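Local structure of glycerol dehydrogenase (Bacillus coagulans, 6CSJ) at residues A[202-205]-A[206-209]; A[172-175]-A[176-180]. The protein catalyses, as a polyol (glycerol) dehydrogenase, the probably NAD-dependent oxidation of glycerol, and has gained D-lactate dehydrogenase activity in this double mutant. The protein carries 2 engineered substitutions. One frame throughout, in Å; residues are numbered along the deposited sequence.

Contact 1 (A[202-205]-A[206-209]); sequences LAKL and CYDT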
loop_
_atom_site.group_PDB
_atom_site.type_symbol
_atom_site.label_atom_id
_atom_site.label_comp_id
_atom_site.label_asym_id
_atom_site.label_seq_id
_atom_site.Cartn_x
_atom_site.Cartn_y
_atom_site.Cartn_z
ATOM N N LEU A 202 -6.289 8.178 12.926
ATOM C CA LEU A 202 -6.053 6.849 12.347
ATOM C C LEU A 202 -4.591 6.661 11.899
ATOM O O LEU A 202 -4.022 5.581 12.068
ATOM C CB LEU A 202 -7.024 6.565 11.192
ATOM C CG LEU A 202 -8.500 6.431 11.601
ATOM C CD1 LEU A 202 -9.396 6.256 10.393
ATOM C CD2 LEU A 202 -8.741 5.270 12.557
ATOM N N ALA A 203 -3.991 7.714 11.350
ATOM C CA ALA A 203 -2.570 7.705 10.999
ATOM C C ALA A 203 -1.668 7.515 12.232
ATOM O O ALA A 203 -0.696 6.760 12.195
ATOM C CB ALA A 203 -2.209 8.992 10.276
ATOM N N LYS A 204 -2.004 8.208 13.314
ATOM C CA LYS A 204 -1.271 8.107 14.588
ATOM C C LYS A 204 -1.405 6.689 15.179
ATOM O O LYS A 204 -0.409 6.072 15.580
ATOM C CB LYS A 204 -1.762 9.213 15.557
ATOM C CG LYS A 204 -1.228 9.228 16.988
ATOM C CD LYS A 204 0.278 9.329 17.071
ATOM C CE LYS A 204 0.784 9.288 18.507
ATOM N NZ LYS A 204 2.221 8.879 18.520
ATOM N N LEU A 205 -2.628 6.162 15.202
ATOM C CA LEU A 205 -2.847 4.781 15.649
ATOM C C LEU A 205 -2.073 3.781 14.785
ATOM O O LEU A 205 -1.565 2.789 15.301
ATOM C CB LEU A 205 -4.331 4.434 15.656
ATOM C CG LEU A 205 -4.708 3.028 16.142
ATOM C CD1 LEU A 205 -4.402 2.828 17.625
ATOM C CD2 LEU A 205 -6.179 2.777 15.842
ATOM N N CYS A 206 -1.988 4.051 13.484
ATOM C CA CYS A 206 -1.216 3.218 12.573
ATOM C C CYS A 206 0.228 3.102 13.051
ATOM O O CYS A 206 0.711 1.994 13.263
ATOM C CB CYS A 206 -1.276 3.757 11.131
ATOM S SG CYS A 206 -0.310 2.786 9.943
ATOM N N TYR A 207 0.884 4.247 13.254
ATOM C CA TYR A 207 2.272 4.300 13.740
ATOM C C TYR A 207 2.453 3.579 15.081
ATOM O O TYR A 207 3.330 2.728 15.220
ATOM C CB TYR A 207 2.767 5.760 13.876
ATOM C CG TYR A 207 4.178 5.846 14.428
ATOM C CD1 TYR A 207 5.279 5.493 13.642
ATOM C CD2 TYR A 207 4.407 6.211 15.756
ATOM C CE1 TYR A 207 6.564 5.542 14.148
ATOM C CE2 TYR A 207 5.702 6.260 16.276
ATOM C CZ TYR A 207 6.771 5.924 15.473
ATOM O OH TYR A 207 8.033 5.962 15.997
ATOM N N ASP A 208 1.625 3.937 16.053
ATOM C CA ASP A 208 1.659 3.320 17.381
ATOM C C ASP A 208 1.513 1.797 17.334
ATOM O O ASP A 208 2.185 1.091 18.093
ATOM C CB ASP A 208 0.551 3.882 18.275
ATOM C CG ASP A 208 0.772 5.337 18.656
ATOM O OD1 ASP A 208 1.872 5.867 18.450
ATOM O OD2 ASP A 208 -0.181 5.959 19.172
ATOM N N THR A 209 0.637 1.310 16.455
ATOM C CA THR A 209 0.417 -0.127 16.284
ATOM C C THR A 209 1.664 -0.817 15.710
ATOM O O THR A 209 2.009 -1.906 16.148
ATOM C CB THR A 209 -0.824 -0.427 15.397
ATOM O OG1 THR A 209 -1.984 0.222 15.940
ATOM C CG2 THR A 209 -1.097 -1.912 15.315
#
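Lys204 and Asp208, one helical turn apart, illustrate an i to i+4 salt bridge. From CB of the lysine, Lys204 CG lies opposite the backbone N (chi1 175°), and a bend at chi2 of 58° turns the rest of the chain along the helix towards the carboxylate. Lys204 CD passes 4.0 Å from Asp208 OD2. Lys204 CE closes to 3.5 Å from the same oxygen. Lys204 NZ ends 3.0 Å from Asp208 OD1, approaching on its syn side in the salt bridge. The lysine also makes a cation-pi contact with Tyr176 of helix 175-185. Shortening Lys204 to an alanine is likely to leave the Asp208 carboxylate without its charged mate and the Tyr176 ring without its cation. The backbone joins the same two residues: Asp208 N bonds to Lys204 O almost linearly (3.0 Å, 178°). One residue further on, Leu205 O is gripped twice: Thr209 N (2.9 Å) and Thr209 OG1 (2.7 Å) come from opposite faces of the carbonyl plane, the hydroxyl folding back onto its own helix. Salt bridge, hydroxyl and backbone bonds all follow the i to i+4 spacing of a regular alpha-helix, here helix 197-221 in the helical domain of the iron-containing alcohol dehydrogenase fold.

Contact 2 (A[172-175]-A[176-180]); sequences ALAT and YFEAR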
loop_
_atom_site.group_PDB
_atom_site.type_symbol
_atom_site.label_atom_id
_atom_site.label_comp_id
_atom_site.label_asym_id
_atom_site.label_seq_id
_atom_site.Cartn_x
_atom_site.Cartn_y
_atom_site.Cartn_z
ATOM N N ALA A 172 3.411 1.355 6.132
ATOM C CA ALA A 172 2.606 1.901 7.243
ATOM C C ALA A 172 3.356 2.904 8.142
ATOM O O ALA A 172 2.749 3.820 8.704
ATOM C CB ALA A 172 2.053 0.763 8.089
ATOM N N LEU A 173 4.668 2.720 8.253
ATOM C CA LEU A 173 5.524 3.546 9.104
ATOM C C LEU A 173 5.530 5.024 8.696
ATOM O O LEU A 173 5.590 5.905 9.553
ATOM C CB LEU A 173 6.950 2.988 9.077
ATOM C CG LEU A 173 7.883 3.304 10.231
ATOM C CD1 LEU A 173 7.301 2.847 11.567
ATOM C CD2 LEU A 173 9.234 2.635 9.966
ATOM N N ALA A 174 5.446 5.287 7.391
ATOM C CA ALA A 174 5.435 6.649 6.871
ATOM C C ALA A 174 4.164 7.427 7.171
ATOM O O ALA A 174 4.204 8.657 7.217
ATOM C CB ALA A 174 5.652 6.630 5.367
ATOM N N THR A 175 3.048 6.728 7.380
ATOM C CA THR A 175 1.727 7.361 7.336
ATOM C C THR A 175 1.530 8.526 8.294
ATOM O O THR A 175 1.051 9.577 7.874
ATOM C CB THR A 175 0.599 6.337 7.564
ATOM O OG1 THR A 175 0.753 5.235 6.656
ATOM C CG2 THR A 175 -0.777 6.997 7.361
ATOM N N TYR A 176 1.881 8.346 9.568
ATOM C CA TYR A 176 1.722 9.418 10.559
ATOM C C TYR A 176 2.581 10.649 10.240
ATOM O O TYR A 176 2.102 11.783 10.335
ATOM C CB TYR A 176 2.048 8.930 11.976
ATOM C CG TYR A 176 1.955 10.042 13.009
ATOM C CD1 TYR A 176 0.767 10.756 13.181
ATOM C CD2 TYR A 176 3.059 10.405 13.790
ATOM C CE1 TYR A 176 0.673 11.776 14.108
ATOM C CE2 TYR A 176 2.970 11.431 14.723
ATOM C CZ TYR A 176 1.772 12.106 14.874
ATOM O OH TYR A 176 1.673 13.123 15.789
ATOM N N PHE A 177 3.837 10.419 9.862
ATOM C CA PHE A 177 4.776 11.506 9.630
ATOM C C PHE A 177 4.382 12.349 8.413
ATOM O O PHE A 177 4.473 13.594 8.445
ATOM C CB PHE A 177 6.201 10.958 9.500
ATOM C CG PHE A 177 6.667 10.214 10.719
ATOM C CD1 PHE A 177 6.833 10.880 11.937
ATOM C CD2 PHE A 177 6.897 8.842 10.672
ATOM C CE1 PHE A 177 7.231 10.194 13.087
ATOM C CE2 PHE A 177 7.310 8.157 11.816
ATOM C CZ PHE A 177 7.494 8.837 13.020
ATOM N N GLU A 178 3.918 11.668 7.362
ATOM C CA GLU A 178 3.456 12.326 6.138
ATOM C C GLU A 178 2.163 13.088 6.367
ATOM O O GLU A 178 2.018 14.218 5.887
ATOM C CB GLU A 178 3.305 11.320 4.992
ATOM C CG GLU A 178 4.637 10.694 4.597
ATOM C CD GLU A 178 4.620 10.020 3.241
ATOM O OE1 GLU A 178 3.981 8.951 3.082
ATOM O OE2 GLU A 178 5.276 10.568 2.331
ATOM N N ALA A 179 1.239 12.481 7.112
ATOM C CA ALA A 179 -0.037 13.128 7.467
ATOM C C ALA A 179 0.161 14.313 8.406
ATOM O O ALA A 179 -0.475 15.357 8.234
ATOM C CB ALA A 179 -0.994 12.118 8.081
ATOM N N ARG A 180 1.032 14.145 9.406
ATOM C CA ARG A 180 1.400 15.234 10.331
ATOM C C ARG A 180 1.950 16.429 9.563
ATOM O O ARG A 180 1.532 17.561 9.792
ATOM C CB ARG A 180 2.439 14.758 11.350
ATOM C CG ARG A 180 2.783 15.776 12.433
ATOM C CD ARG A 180 3.689 15.181 13.515
ATOM N NE ARG A 180 5.024 14.889 13.001
ATOM C CZ ARG A 180 6.019 14.349 13.718
ATOM N NH1 ARG A 180 5.836 14.007 14.986
ATOM N NH2 ARG A 180 7.208 14.128 13.162
#
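Leu173 and Phe177 meet near the junction of helices 162-173 and 175-185, an interruption of the i to i+4 pattern within the helical domain. In place of a regular bond, Leu173 O stands 4.8 Å from Phe177 N, and the ring of Phe177 fills the approach: its CG lies beside its own backbone N (chi1 -60°), which swings the ring back along the chain, obliquely to the Leu173 carbonyl. Glu178 takes a similar first torsion (-64°) but leaves the helix on another side, so that Glu178 CG rests 3.3 Å from Ala174 O and Glu178 OE1 comes 3.7 Å from Ala174 CB. Both oxygens of this buried acid are satisfied beyond the alanine methyl, OE2 by Ala251 N and OE1 by His254 ND1; Glu178 thus probably orients His254 from the second shell. The Tyr176 ring leaves on the flank next to Phe177, far round the helix from Glu178, and faces helix 197-221. The guanidinium carbon of Arg180 sits in plane at the edge of the Phe177 ring, and the group forms salt bridges with Glu286 and Glu292. Regular helical bonding resumes with Glu178 N to Ala174 O, at 3.0 Å and nearly straight (166°), and Ala179 N to Thr175 O. The Thr175 hydroxyl bonds to Ser241 OG of helix 228-248. At this junction, Phe177 CD2 lies 3.4 Å from Leu173 O.

Overall arrangement
Helix 197-221 packs against both helix 162-173 and helix 175-185, and the centres of contacts 1 and 2 are about 8 Å apart. Aromatic packing joins them: Tyr207 meets Phe177 edge-to-face, with Tyr207 CE1 3.6 Å from Phe177 CE2, while Tyr207 OH continues to Glu295 by a hydrogen bond. Tyr176 CD1 lies 3.6 Å from Lys204 CA, and Cys206 SG packs 3.5 Å from Ala172 O. Contact 2 is the more buried and, through Glu178, leads to His254, as in relatives a likely metal ligand, probably on the helical-domain wall of the cleft between the two domains, where relatives bind their catalytic metal; contact 1 is partly open to solvent.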